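Local coordinates for phosphotriesterase family protein (Listeria monocytogenes serotype 4b str. H7858, PDB 3PNZ), which hydrolyses lactones, probably those of phosphorylated sugars, at a two-zinc centre carried by an amidohydrolase-type TIM barrel, at residues 191-194 against 195-198; 217-221 against 222-226; 240-243 against 244-247; 256-260 against 261-265; 314-317 against 318-322. All coordinates share one frame; numbering follows the deposited sequence.

The five contacts are all local, joining residues a few positions apart, and illustrate how the loops and helices of a TIM barrel are finished. Contacts 1 and 2 begin helices 194-203 and 222-229 and touch through Tyr224. Contacts 3 and 4 bracket helix 248-260: the first shapes the loop leading into it and holds a phosphate ion, while the second closes its C-terminal end. Contact 5 is a kinked turn of helix 310-325, tied to contact 4 by salt bridges. Contacts 1 and 5 are partly buried, with apolar or amide groups facing the barrel. Contacts 2, 3 and 4 lie at the surface, with a capping carboxylate, a phosphate held by lysines and bridging waters in turn.

Contact 1 (191-194 against 195-198); sequences GTMA and LEQI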
# COMPACT_ATOMS: atom_id res chain seq x y z
N GLY A 191 9.71 1.70 9.15
CA GLY A 191 8.94 2.72 9.84
C GLY A 191 9.69 4.01 10.12
O GLY A 191 9.27 4.80 10.97
N THR A 192 10.79 4.24 9.41
CA THR A 192 11.57 5.46 9.59
C THR A 192 11.25 6.57 8.58
O THR A 192 10.71 6.31 7.50
CB THR A 192 13.09 5.18 9.52
OG1 THR A 192 13.43 4.78 8.19
CG2 THR A 192 13.47 4.06 10.50
N MET A 193 11.57 7.80 8.97
CA MET A 193 11.58 8.97 8.09
C MET A 193 10.20 9.57 7.82
O MET A 193 10.06 10.43 6.96
CB MET A 193 12.30 8.68 6.77
CG MET A 193 13.73 8.16 6.95
SD MET A 193 14.75 9.21 8.05
CE MET A 193 15.06 10.61 7.00
N ALA A 194 9.18 9.15 8.58
CA ALA A 194 7.85 9.71 8.34
C ALA A 194 7.82 11.24 8.47
O ALA A 194 7.21 11.92 7.65
CB ALA A 194 6.81 9.08 9.26
N LEU A 195 8.47 11.77 9.50
CA LEU A 195 8.43 13.21 9.72
C LEU A 195 9.16 13.98 8.62
O LEU A 195 8.76 15.09 8.25
CB LEU A 195 8.99 13.57 11.09
CG LEU A 195 8.21 12.96 12.26
CD1 LEU A 195 8.94 13.27 13.57
CD2 LEU A 195 6.77 13.47 12.29
N GLU A 196 10.23 13.38 8.09
CA GLU A 196 10.95 14.00 6.99
C GLU A 196 10.17 13.92 5.67
O GLU A 196 10.21 14.86 4.87
CB GLU A 196 12.35 13.40 6.83
CG GLU A 196 13.28 13.76 8.01
CD GLU A 196 13.02 12.93 9.25
OE1 GLU A 196 12.25 11.95 9.20
OE2 GLU A 196 13.60 13.25 10.31
N GLN A 197 9.48 12.80 5.44
CA GLN A 197 8.57 12.70 4.30
C GLN A 197 7.55 13.83 4.39
O GLN A 197 7.28 14.52 3.40
CB GLN A 197 7.83 11.38 4.30
CG GLN A 197 8.69 10.16 3.98
CD GLN A 197 7.85 8.90 3.89
OE1 GLN A 197 6.66 8.90 4.21
NE2 GLN A 197 8.48 7.81 3.45
N ILE A 198 6.99 14.00 5.58
CA ILE A 198 5.97 15.02 5.80
C ILE A 198 6.49 16.42 5.50
O ILE A 198 5.77 17.24 4.92
CB ILE A 198 5.37 14.90 7.22
CG1 ILE A 198 4.42 13.69 7.27
CG2 ILE A 198 4.68 16.18 7.65
CD1 ILE A 198 4.19 13.15 8.67
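Glu196 folds back over Met193 where helix 194-203 begins. Its CB starts 3.9 Å from Met193 CE, its CG passes that methyl at 3.8 Å, and its CD remains at the same range. The bend at chi2 (78°) then returns the carboxylate toward the start of the helix, bringing Glu196 OE1 to 3.2 Å from Met193 CA. Met193 coils to meet it, bent at both chi2 and chi3, and the two side chains slant across one another with the sulfur near the same oxygen. Met193 holds the N-cap position with a positive phi (79°), and its carbonyl opens the helical ladder by accepting Gln197 N at 2.9 Å. Ala194 O takes Ile198 N at the same distance. The alanine's own N-H is bonded to Tyr224 OH of the following helix. Gln197 turns its amide inward: OE1 meets Ser186, NE2 meets Thr157 and the backbone carbonyl of the zinc ligand His187, and the side chain lies about 9 Å from a zinc ion. The Met193-Glu196 pairing thus brings a thioether chain against the aliphatic part of a glutamate, and a carboxylate lying beside the first turn of a helix probably gains from the positive end of its dipole.

Contact 2 (217-221 against 222-226); sequences DRNLD and PYYHK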
# COMPACT_ATOMS: atom_id res chain seq x y z
N ASP A 217 3.89 0.03 11.83
CA ASP A 217 4.05 -1.06 12.79
C ASP A 217 5.50 -1.51 12.95
O ASP A 217 5.80 -2.32 13.82
CB ASP A 217 3.25 -2.27 12.32
CG ASP A 217 3.64 -2.67 10.92
OD1 ASP A 217 3.23 -1.96 9.99
OD2 ASP A 217 4.42 -3.64 10.75
N ARG A 218 6.40 -1.00 12.10
CA ARG A 218 7.80 -1.41 12.19
C ARG A 218 8.58 -0.58 13.21
O ARG A 218 9.70 -0.93 13.59
CB ARG A 218 8.50 -1.33 10.83
CG ARG A 218 8.01 -2.36 9.80
CD ARG A 218 8.48 -3.79 10.12
NE ARG A 218 9.93 -3.86 10.25
CZ ARG A 218 10.78 -3.96 9.23
NH1 ARG A 218 10.32 -4.00 7.99
NH2 ARG A 218 12.09 -4.00 9.45
N ASN A 219 7.99 0.53 13.65
CA ASN A 219 8.67 1.45 14.57
C ASN A 219 7.67 1.78 15.68
O ASN A 219 6.96 2.80 15.62
CB ASN A 219 9.11 2.69 13.79
CG ASN A 219 10.01 3.62 14.57
OD1 ASN A 219 10.26 3.41 15.76
ND2 ASN A 219 10.49 4.66 13.90
N LEU A 220 7.57 0.89 16.67
CA LEU A 220 6.49 0.95 17.65
C LEU A 220 6.86 1.90 18.78
O LEU A 220 7.26 1.49 19.86
CB LEU A 220 6.18 -0.45 18.18
CG LEU A 220 5.68 -1.42 17.10
CD1 LEU A 220 5.57 -2.86 17.63
CD2 LEU A 220 4.35 -0.94 16.52
N ASP A 221 6.69 3.19 18.50
CA ASP A 221 7.17 4.25 19.36
C ASP A 221 6.01 5.21 19.56
O ASP A 221 5.64 5.92 18.63
CB ASP A 221 8.32 4.96 18.65
CG ASP A 221 8.94 6.09 19.48
OD1 ASP A 221 8.22 6.75 20.25
OD2 ASP A 221 10.16 6.34 19.31
N PRO A 222 5.44 5.25 20.78
CA PRO A 222 4.23 6.07 21.01
C PRO A 222 4.43 7.55 20.70
O PRO A 222 3.54 8.18 20.12
CB PRO A 222 3.98 5.91 22.51
CG PRO A 222 4.71 4.67 22.90
CD PRO A 222 5.89 4.55 21.99
N TYR A 223 5.57 8.11 21.10
CA TYR A 223 5.84 9.52 20.91
C TYR A 223 5.91 9.86 19.42
O TYR A 223 5.29 10.82 18.96
CB TYR A 223 7.15 9.90 21.61
CG TYR A 223 7.47 11.37 21.60
CD1 TYR A 223 7.23 12.17 22.71
CD2 TYR A 223 8.04 11.97 20.48
CE1 TYR A 223 7.54 13.51 22.71
CE2 TYR A 223 8.36 13.32 20.47
CZ TYR A 223 8.11 14.08 21.59
OH TYR A 223 8.43 15.42 21.57
N TYR A 224 6.67 9.06 18.69
CA TYR A 224 6.77 9.18 17.23
C TYR A 224 5.41 8.98 16.57
O TYR A 224 5.01 9.77 15.71
CB TYR A 224 7.77 8.14 16.73
CG TYR A 224 7.93 7.99 15.23
CD1 TYR A 224 8.39 9.04 14.44
CD2 TYR A 224 7.68 6.77 14.61
CE1 TYR A 224 8.58 8.89 13.06
CE2 TYR A 224 7.86 6.60 13.24
CZ TYR A 224 8.31 7.66 12.48
OH TYR A 224 8.51 7.45 11.12
N HIS A 225 4.68 7.94 16.95
CA HIS A 225 3.36 7.70 16.36
C HIS A 225 2.43 8.90 16.57
O HIS A 225 1.72 9.30 15.65
CB HIS A 225 2.73 6.44 16.93
CG HIS A 225 3.23 5.19 16.28
ND1 HIS A 225 2.82 3.93 16.68
CD2 HIS A 225 4.09 5.00 15.25
CE1 HIS A 225 3.40 3.02 15.92
NE2 HIS A 225 4.18 3.64 15.04
N LYS A 226 2.46 9.48 17.77
CA LYS A 226 1.63 10.65 18.06
C LYS A 226 2.06 11.88 17.25
O LYS A 226 1.22 12.66 16.79
CB LYS A 226 1.64 10.96 19.56
CG LYS A 226 0.83 12.20 19.94
CD LYS A 226 0.47 12.19 21.43
CE LYS A 226 -0.45 13.36 21.77
NZ LYS A 226 -0.78 13.39 23.22
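The backbone passes from an extended Asp221 directly into helix 222-229, whose first turn closes with His225 N on Asp221 O at 2.8 Å. Asp221 is the N-cap of this helix. With CG anti to the backbone N (chi1 -179°), its carboxylate swings over the first turn, and OD1 accepts Tyr224 N at 3.2 Å in an almost straight bond (175°). The N-H comes from well above the carboxylate plane; the bond supplies an acceptor to an amide of the first turn, which has no helical carbonyl ahead of it. Just before the cap, Leu220 is the centre of an inverse gamma turn, closed by a weak bond from Asp221 N to Asn219 O.

Two rings of the helix receive this incoming loop. Asn219 lays its amide near the Tyr224 ring, the two planes 30° apart and the side chains crossing at about a right angle, with ND2 3.3 Å from CE2. Both polar tips converge on one acceptor, since Asn219 ND2 and Tyr224 OH are each hydrogen-bonded to Gly191 O in the preceding beta-alpha loop of the barrel. Leu220 lies alongside His225, its CD2 4.1 Å from CE1, and its other neighbours include Ala250 and Ala254 of helix 248-260. His225 NE2 is bonded to the carbonyl of Met216, which fixes the imidazole beneath the turn. Over one face of that imidazole, 4.2 Å above the ring centre, sits the backbone N of Asp221.

Contact 3 (240-243 against 244-247); sequences IAKI and KYAP. With PO4 (phosphate ion), chain L.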
# COMPACT_ATOMS: atom_id res chain seq x y z
N ILE A 240 0.71 -7.14 10.25
CA ILE A 240 -0.03 -8.10 11.06
C ILE A 240 0.50 -9.50 10.83
O ILE A 240 0.75 -9.90 9.68
CB ILE A 240 -1.54 -8.08 10.74
CG1 ILE A 240 -2.13 -6.68 10.98
CG2 ILE A 240 -2.29 -9.15 11.56
CD1 ILE A 240 -1.85 -6.11 12.36
N ALA A 241 0.67 -10.24 11.93
CA ALA A 241 1.16 -11.62 11.92
C ALA A 241 2.67 -11.75 11.70
O ALA A 241 3.19 -12.86 11.70
CB ALA A 241 0.40 -12.46 10.90
N LYS A 242 3.37 -10.63 11.50
CA LYS A 242 4.81 -10.71 11.25
C LYS A 242 5.59 -10.80 12.55
O LYS A 242 6.21 -9.84 13.01
CB LYS A 242 5.28 -9.57 10.34
CG LYS A 242 4.56 -9.62 8.98
CD LYS A 242 5.22 -8.74 7.93
CE LYS A 242 4.40 -8.79 6.62
NZ LYS A 242 5.10 -8.10 5.49
N ILE A 243 5.55 -11.99 13.15
CA ILE A 243 6.14 -12.23 14.45
C ILE A 243 7.64 -11.98 14.45
O ILE A 243 8.22 -11.63 15.48
CB ILE A 243 5.86 -13.68 14.94
CG1 ILE A 243 4.35 -13.96 14.92
CG2 ILE A 243 6.43 -13.90 16.33
CD1 ILE A 243 3.53 -12.97 15.74
N LYS A 244 8.28 -12.15 13.29
CA LYS A 244 9.71 -11.88 13.19
C LYS A 244 10.05 -10.41 13.47
O LYS A 244 11.18 -10.09 13.82
CB LYS A 244 10.26 -12.28 11.82
CG LYS A 244 9.75 -11.45 10.65
CD LYS A 244 10.16 -12.08 9.32
CE LYS A 244 9.82 -11.18 8.13
NZ LYS A 244 10.30 -11.75 6.84
N TYR A 245 9.07 -9.52 13.32
CA TYR A 245 9.29 -8.11 13.61
C TYR A 245 8.81 -7.74 15.01
O TYR A 245 9.48 -7.00 15.73
CB TYR A 245 8.61 -7.21 12.57
CG TYR A 245 9.20 -7.32 11.18
CD1 TYR A 245 10.57 -7.26 10.99
CD2 TYR A 245 8.38 -7.48 10.07
CE1 TYR A 245 11.12 -7.37 9.72
CE2 TYR A 245 8.91 -7.57 8.80
CZ TYR A 245 10.29 -7.52 8.63
OH TYR A 245 10.83 -7.62 7.37
N ALA A 246 7.66 -8.28 15.41
CA ALA A 246 7.10 -8.00 16.73
C ALA A 246 6.00 -9.00 17.03
O ALA A 246 5.37 -9.51 16.12
CB ALA A 246 6.54 -6.58 16.78
N PRO A 247 5.74 -9.27 18.33
CA PRO A 247 4.58 -10.10 18.67
C PRO A 247 3.31 -9.32 18.37
O PRO A 247 3.34 -8.08 18.38
CB PRO A 247 4.73 -10.31 20.17
CG PRO A 247 5.56 -9.16 20.64
CD PRO A 247 6.50 -8.85 19.52
P PO4 L . 8.72 -8.99 4.67
O1 PO4 L . 9.79 -10.05 4.69
O2 PO4 L . 8.19 -8.87 3.26
O3 PO4 L . 7.58 -9.40 5.57
O4 PO4 L . 9.28 -7.65 5.10
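The Tyr245 ring runs side by side with Lys242, both pointing the same way, and its CD2 meets Lys242 CB at 3.7 Å. Lys244 CG lies over the centre of one face, 4.1 Å above the plane. The guanidinium of Arg218 takes the opposite face in a cation-pi contact. At the ring's edge, in its plane, is O4 of a phosphate ion, which accepts a hydrogen bond from Tyr245 OH at 2.7 Å. Two further donors reach the same ion along extended lysine chains: Lys242 NZ to O3 and Lys244 NZ to O1, each at 2.8 Å. Tyr278 and Arg275 also bond to it.

Behind these tips the loop is drawn into a turn by Lys242 O, which accepts Tyr245 N at 2.9 Å and Ala246 N at 3.2 Å. The same turn brings Ile243 CA to 3.3 Å from Ala246 O in a CA-H...O contact. Lys242 NZ is bonded as well to the carbonyl of the zinc ligand Asp272, and its side chain comes within about 7 Å of a zinc ion. Although the phosphate probably came from the crystallisation liquor, a cationic cradle this close to the metals is consistent with a seat for the phosphate group of a phosphorylated lactone.

Contact 4 (256-260 against 261-265); sequences LYLVS and EGFED
Glu261 lays its CG over one face of the Tyr257 ring, a CH-pi contact 3.8 Å from the centroid and displaced toward the rim. The close-fitting part of this contact continues through the backbone, which ends helix 248-260 with a Schellman motif: Phe263 N returns to Leu258 O at 3.0 Å, and Gly262 N to Val259 O at the same length. Gly262 makes the reversal at phi 97°, where a CB would be jammed against the preceding carbonyl oxygen. The reversal also brings Phe263 CD2 to 3.9 Å from Leu258 CD2, an apolar pair whose leucine faces Met235 and Phe237 of strand 234-237.

On the solvent side, water takes over from direct contact. Ser260 OG, set between its own N and carbonyl carbon (chi1 77°), donates to Tyr257 O at 2.7 Å and accepts from a water that also donates to Glu261 OE2. A second water links that carboxylate, weakly, to Tyr257 OH. A third joins Val259 O, Glu264 N and Glu264 OE1, the last at 2.7 Å, bridging the helix end to the loop. The other carboxylate oxygens turn to neighbouring helices, Glu261 OE1 to Lys226 and Glu264 OE2 to Lys316, both in salt bridges. Each glutamate therefore divides its charge between a hydrated oxygen and a lysine of another helix, which probably favours the ionised form.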
# COMPACT_ATOMS: atom_id res chain seq x y z
N LEU A 256 -3.89 0.59 20.08
CA LEU A 256 -4.75 1.03 21.16
C LEU A 256 -4.23 2.30 21.84
O LEU A 256 -5.02 3.11 22.33
CB LEU A 256 -4.99 -0.09 22.18
CG LEU A 256 -5.80 -1.27 21.63
CD1 LEU A 256 -5.91 -2.35 22.69
CD2 LEU A 256 -7.19 -0.80 21.18
N TYR A 257 -2.92 2.50 21.85
CA TYR A 257 -2.40 3.79 22.32
C TYR A 257 -2.91 4.93 21.45
O TYR A 257 -3.36 5.97 21.96
CB TYR A 257 -0.87 3.81 22.37
CG TYR A 257 -0.34 5.19 22.67
CD1 TYR A 257 -0.41 5.72 23.96
CD2 TYR A 257 0.20 5.99 21.67
CE1 TYR A 257 0.05 6.99 24.24
CE2 TYR A 257 0.67 7.27 21.94
CZ TYR A 257 0.59 7.76 23.23
OH TYR A 257 1.05 9.03 23.49
N LEU A 258 -2.83 4.75 20.14
CA LEU A 258 -3.31 5.80 19.23
C LEU A 258 -4.82 6.01 19.42
O LEU A 258 -5.28 7.15 19.42
CB LEU A 258 -2.98 5.47 17.77
CG LEU A 258 -1.52 5.74 17.38
CD1 LEU A 258 -1.20 5.12 16.02
CD2 LEU A 258 -1.22 7.25 17.37
N VAL A 259 -5.56 4.92 19.61
CA VAL A 259 -7.00 5.06 19.88
C VAL A 259 -7.20 5.87 21.16
O VAL A 259 -8.01 6.80 21.19
CB VAL A 259 -7.72 3.70 19.98
CG1 VAL A 259 -9.18 3.90 20.40
CG2 VAL A 259 -7.66 2.97 18.64
N SER A 260 -6.45 5.55 22.21
CA SER A 260 -6.60 6.26 23.47
C SER A 260 -6.27 7.75 23.34
O SER A 260 -6.78 8.57 24.10
CB SER A 260 -5.76 5.61 24.58
OG SER A 260 -4.39 5.95 24.44
N GLU A 261 -5.43 8.11 22.38
CA GLU A 261 -5.04 9.51 22.21
C GLU A 261 -5.95 10.25 21.22
O GLU A 261 -5.71 11.43 20.92
CB GLU A 261 -3.57 9.62 21.79
CG GLU A 261 -2.61 9.18 22.90
CD GLU A 261 -2.53 10.20 24.03
OE1 GLU A 261 -2.46 11.41 23.74
OE2 GLU A 261 -2.55 9.79 25.21
N GLY A 262 -6.97 9.56 20.72
CA GLY A 262 -7.99 10.19 19.89
C GLY A 262 -7.80 10.05 18.38
O GLY A 262 -8.43 10.78 17.61
N PHE A 263 -6.94 9.13 17.96
CA PHE A 263 -6.60 9.01 16.55
C PHE A 263 -7.19 7.78 15.87
O PHE A 263 -6.69 7.35 14.83
CB PHE A 263 -5.07 9.03 16.39
CG PHE A 263 -4.42 10.28 16.91
CD1 PHE A 263 -4.58 11.48 16.24
CD2 PHE A 263 -3.65 10.25 18.06
CE1 PHE A 263 -3.98 12.65 16.72
CE2 PHE A 263 -3.05 11.41 18.54
CZ PHE A 263 -3.21 12.61 17.87
N GLU A 264 -8.26 7.22 16.42
CA GLU A 264 -8.80 5.98 15.87
C GLU A 264 -9.21 6.10 14.40
O GLU A 264 -9.21 5.10 13.67
CB GLU A 264 -9.97 5.46 16.71
CG GLU A 264 -11.23 6.31 16.62
CD GLU A 264 -12.20 5.99 17.75
OE1 GLU A 264 -11.75 5.96 18.92
OE2 GLU A 264 -13.39 5.75 17.47
N ASP A 265 -9.56 7.30 13.95
CA ASP A 265 -10.06 7.49 12.59
C ASP A 265 -8.93 7.49 11.56
O ASP A 265 -9.17 7.60 10.35
CB ASP A 265 -10.82 8.81 12.49
CG ASP A 265 -12.12 8.81 13.27
OD1 ASP A 265 -12.65 7.72 13.57
OD2 ASP A 265 -12.62 9.92 13.57
O HOH W 1 0.44 10.01 26.05
O HOH W 2 -9.65 7.58 19.09
O HOH W 3 -3.29 7.39 26.44

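Contact 5 (314-317 against 318-322); sequences VKKF and FVDNP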
# COMPACT_ATOMS: atom_id res chain seq x y z
N VAL A 314 -12.89 -2.11 14.79
CA VAL A 314 -12.72 -2.93 13.60
C VAL A 314 -13.47 -2.33 12.41
O VAL A 314 -12.96 -2.31 11.28
CB VAL A 314 -13.14 -4.39 13.83
CG1 VAL A 314 -13.33 -5.12 12.50
CG2 VAL A 314 -12.10 -5.10 14.71
N LYS A 315 -14.67 -1.83 12.65
CA LYS A 315 -15.42 -1.18 11.59
C LYS A 315 -14.67 0.04 11.05
O LYS A 315 -14.64 0.27 9.84
CB LYS A 315 -16.82 -0.79 12.06
CG LYS A 315 -17.71 -0.28 10.94
CD LYS A 315 -18.95 0.40 11.50
CE LYS A 315 -19.59 1.30 10.44
NZ LYS A 315 -19.82 0.55 9.17
N LYS A 316 -14.06 0.82 11.94
CA LYS A 316 -13.26 1.95 11.51
C LYS A 316 -12.02 1.51 10.73
O LYS A 316 -11.78 2.01 9.64
CB LYS A 316 -12.88 2.86 12.68
CG LYS A 316 -14.10 3.53 13.29
CD LYS A 316 -13.74 4.63 14.25
CE LYS A 316 -14.96 5.55 14.46
NZ LYS A 316 -14.60 6.70 15.30
N PHE A 317 -11.24 0.56 11.27
CA PHE A 317 -9.98 0.21 10.63
C PHE A 317 -10.17 -0.37 9.22
O PHE A 317 -9.36 -0.12 8.33
CB PHE A 317 -9.16 -0.79 11.47
CG PHE A 317 -8.86 -0.33 12.86
CD1 PHE A 317 -9.00 1.01 13.21
CD2 PHE A 317 -8.44 -1.23 13.83
CE1 PHE A 317 -8.73 1.43 14.50
CE2 PHE A 317 -8.16 -0.81 15.12
CZ PHE A 317 -8.31 0.52 15.46
N PHE A 318 -11.23 -1.16 9.02
CA PHE A 318 -11.40 -1.87 7.76
C PHE A 318 -12.49 -1.32 6.86
O PHE A 318 -12.57 -1.71 5.69
CB PHE A 318 -11.64 -3.36 8.00
CG PHE A 318 -10.51 -4.05 8.70
CD1 PHE A 318 -9.40 -4.49 7.98
CD2 PHE A 318 -10.55 -4.26 10.07
CE1 PHE A 318 -8.35 -5.13 8.62
CE2 PHE A 318 -9.50 -4.89 10.71
CZ PHE A 318 -8.40 -5.32 9.98
N VAL A 319 -13.34 -0.45 7.39
CA VAL A 319 -14.42 0.11 6.57
C VAL A 319 -14.40 1.63 6.52
O VAL A 319 -14.14 2.21 5.47
CB VAL A 319 -15.82 -0.36 7.02
CG1 VAL A 319 -16.89 0.24 6.10
CG2 VAL A 319 -15.90 -1.88 7.03
N ASP A 320 -14.65 2.29 7.65
CA ASP A 320 -14.78 3.75 7.66
C ASP A 320 -13.49 4.46 7.25
O ASP A 320 -13.52 5.36 6.42
CB ASP A 320 -15.25 4.26 9.02
CG ASP A 320 -16.61 3.70 9.42
OD1 ASP A 320 -17.34 3.23 8.54
OD2 ASP A 320 -16.93 3.75 10.63
N ASN A 321 -12.37 4.04 7.83
CA ASN A 321 -11.10 4.72 7.57
C ASN A 321 -10.60 4.57 6.13
O ASN A 321 -10.21 5.55 5.50
CB ASN A 321 -10.02 4.31 8.61
CG ASN A 321 -10.41 4.70 10.04
OD1 ASN A 321 -11.42 5.38 10.26
ND2 ASN A 321 -9.59 4.30 11.01
N PRO A 322 -10.61 3.34 5.58
CA PRO A 322 -10.26 3.21 4.16
C PRO A 322 -11.20 4.00 3.24
O PRO A 322 -10.76 4.53 2.23
CB PRO A 322 -10.39 1.71 3.89
CG PRO A 322 -10.19 1.06 5.23
CD PRO A 322 -10.76 2.03 6.24
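A bend at the last torsion of Lys315 (chi4 52°) turns its ammonium toward Asp320, whose CG stands anti to its own carbonyl carbon (chi1 -61°) and faces back along the helix. The charged tips do not quite close: Lys315 NZ to Asp320 OD1 is a long salt bridge of 3.7 Å, and Lys315 CE approaches both carboxylate oxygens slightly more nearly. On another side of the helix, Phe318 CD2 packs against Val314 CG1 at 3.8 Å and against Phe317 CB. Its ring stacks with Phe18 and reaches Trp295 of helix 289-305.

The backbone between these groups is a pi-type turn within helix 310-325, the last helix of the chain, packed against the TIM barrel at strand 267-269. Phe318 N still bonds to Val314 O in the regular alpha pattern, but Lys315 O accepts both Val319 N and, five residues on, Asp320 N at 3.0 Å. Asn321 N follows with a five-residue step to Lys316 O at 2.8 Å. Pro322, having no N-H to give, continues the chain where the helix kinks, and its CD rests 3.3 Å from Phe317 O.

Asn321 runs alongside Phe317, with ND2 at the edge of the phenyl ring 4.0 Å from CD1 and the amide turned 48° from the ring plane. Its orientation is set from outside the turn, because ND2 is hydrogen-bonded to the carbonyls of Glu264 and Ile267, where the chain enters strand 267-269. Lys316 extends away from the turn to salt bridges with Glu264 and Asp265, while its CB stays 3.8 Å from Asn321 OD1.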